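Local coordinates for protein lymphotactin (PDB 2NYZ) that is a secreted chemokine that probably attracts lymphocytes, but not monocytes or neutrophils, and probably helps dendritic cells gather in the thymic medulla, at residues V37-K42 with A53-D58. Sequence-based numbering, arbitrary orientation.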
# COMPACT_ATOMS: atom_id res chain seq x y z
N VAL D 37 8.13 6.41 -35.00
CA VAL D 37 9.31 5.90 -35.67
C VAL D 37 9.53 4.51 -35.11
O VAL D 37 9.68 4.34 -33.90
CB VAL D 37 10.54 6.75 -35.35
CG1 VAL D 37 11.78 6.11 -35.97
CG2 VAL D 37 10.35 8.16 -35.86
N ILE D 38 9.54 3.51 -35.98
CA ILE D 38 9.77 2.16 -35.52
C ILE D 38 11.18 1.72 -35.84
O ILE D 38 11.50 1.40 -36.99
CB ILE D 38 8.79 1.15 -36.17
CG1 ILE D 38 7.35 1.63 -36.01
CG2 ILE D 38 8.94 -0.21 -35.50
CD1 ILE D 38 6.34 0.78 -36.78
N PHE D 39 12.05 1.72 -34.83
CA PHE D 39 13.42 1.29 -35.05
C PHE D 39 13.47 -0.24 -35.05
O PHE D 39 12.70 -0.90 -34.36
CB PHE D 39 14.33 1.83 -33.94
CG PHE D 39 14.49 3.32 -33.95
CD1 PHE D 39 15.11 3.96 -35.02
CD2 PHE D 39 14.03 4.08 -32.89
CE1 PHE D 39 15.28 5.34 -35.02
CE2 PHE D 39 14.20 5.46 -32.88
CZ PHE D 39 14.82 6.09 -33.94
N ILE D 40 14.37 -0.80 -35.85
CA ILE D 40 14.52 -2.25 -35.90
C ILE D 40 15.96 -2.53 -35.48
O ILE D 40 16.87 -2.35 -36.27
CB ILE D 40 14.30 -2.78 -37.32
CG1 ILE D 40 12.88 -2.44 -37.78
CG2 ILE D 40 14.54 -4.28 -37.34
CD1 ILE D 40 12.54 -2.90 -39.19
N THR D 41 16.15 -2.97 -34.24
CA THR D 41 17.49 -3.26 -33.75
C THR D 41 18.20 -4.26 -34.65
O THR D 41 17.56 -4.99 -35.41
CB THR D 41 17.46 -3.83 -32.32
OG1 THR D 41 17.09 -5.21 -32.35
CG2 THR D 41 16.47 -3.05 -31.46
N LYS D 42 19.52 -4.29 -34.56
CA LYS D 42 20.32 -5.16 -35.39
C LYS D 42 19.97 -6.64 -35.29
O LYS D 42 20.34 -7.41 -36.18
CB LYS D 42 21.81 -4.93 -35.12
CG LYS D 42 22.32 -3.59 -35.65
CD LYS D 42 23.81 -3.39 -35.38
CE LYS D 42 24.30 -2.07 -35.96
NZ LYS D 42 23.73 -0.88 -35.28
N ALA D 53 10.87 13.34 -30.60
CA ALA D 53 11.95 13.28 -29.63
C ALA D 53 13.28 13.65 -30.27
O ALA D 53 13.62 13.15 -31.34
CB ALA D 53 12.03 11.88 -29.03
N THR D 54 14.03 14.52 -29.61
CA THR D 54 15.31 14.95 -30.15
C THR D 54 16.23 13.78 -30.45
O THR D 54 16.75 13.67 -31.56
CB THR D 54 16.03 15.92 -29.21
OG1 THR D 54 15.28 17.14 -29.10
CG2 THR D 54 17.41 16.24 -29.74
N TRP D 55 16.42 12.90 -29.47
CA TRP D 55 17.31 11.75 -29.68
C TRP D 55 16.88 10.89 -30.87
O TRP D 55 17.73 10.34 -31.57
CB TRP D 55 17.42 10.88 -28.41
CG TRP D 55 16.19 10.09 -28.05
CD1 TRP D 55 15.17 10.49 -27.22
CD2 TRP D 55 15.84 8.78 -28.51
NE1 TRP D 55 14.21 9.51 -27.15
CE2 TRP D 55 14.60 8.45 -27.93
CE3 TRP D 55 16.46 7.85 -29.35
CZ2 TRP D 55 13.96 7.23 -28.17
CZ3 TRP D 55 15.82 6.64 -29.60
CH2 TRP D 55 14.58 6.34 -29.01
N VAL D 56 15.58 10.78 -31.11
CA VAL D 56 15.08 9.99 -32.23
C VAL D 56 15.48 10.69 -33.51
O VAL D 56 16.09 10.08 -34.40
CB VAL D 56 13.54 9.85 -32.19
CG1 VAL D 56 13.05 9.12 -33.43
CG2 VAL D 56 13.12 9.09 -30.95
N ARG D 57 15.14 11.97 -33.59
CA ARG D 57 15.46 12.79 -34.75
C ARG D 57 16.95 12.66 -35.07
O ARG D 57 17.34 12.49 -36.23
CB ARG D 57 15.11 14.24 -34.46
CG ARG D 57 15.28 15.17 -35.64
CD ARG D 57 15.04 16.61 -35.24
NE ARG D 57 13.85 16.72 -34.40
CZ ARG D 57 12.97 17.71 -34.49
NH1 ARG D 57 13.15 18.67 -35.38
NH2 ARG D 57 11.92 17.74 -33.68
N ASP D 58 17.77 12.75 -34.03
CA ASP D 58 19.22 12.64 -34.15
C ASP D 58 19.63 11.34 -34.83
O ASP D 58 20.52 11.32 -35.69
CB ASP D 58 19.87 12.73 -32.76
CG ASP D 58 19.85 14.13 -32.18
OD1 ASP D 58 18.95 14.92 -32.55
OD2 ASP D 58 20.74 14.45 -31.35
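Val56 CG1 is the methyl on which the strand side chains converge. It meets Val37 tip to tip, 3.8 Å from Val37 CG2, and the same methyl lies 3.5 Å from Phe39 CZ, the far end of the phenyl ring. Val56 sets CG1 anti to its own backbone N and toward the sheet, leaving CG2 to rest over the six-membered ring of Trp55, 3.3 Å above the plane. Phe39 is lined from its own strand as well, since Val37 CG1 lies over one face of the phenyl, offset toward the rim. The bond from CA to CB of Trp55 does not aim at the strand, but chi1 of 70° swings the indole back until Trp55 CZ3 is 3.8 Å from Phe39 CE2. The two six-membered rings meet obliquely, planes at 35° and centroids 5.9 Å apart. The contact is wholly apolar. Ala49 of strand 46-49 touches Phe39, Trp55 and Val56, and Phe39 also touches Ile24 and Tyr27 of strand 24-28. Strand 37-41 and helix 54-58 run at 59°, the C-terminal helix lying across a three-stranded antiparallel sheet, the hallmark of the chemokine (interleukin-8-like) fold.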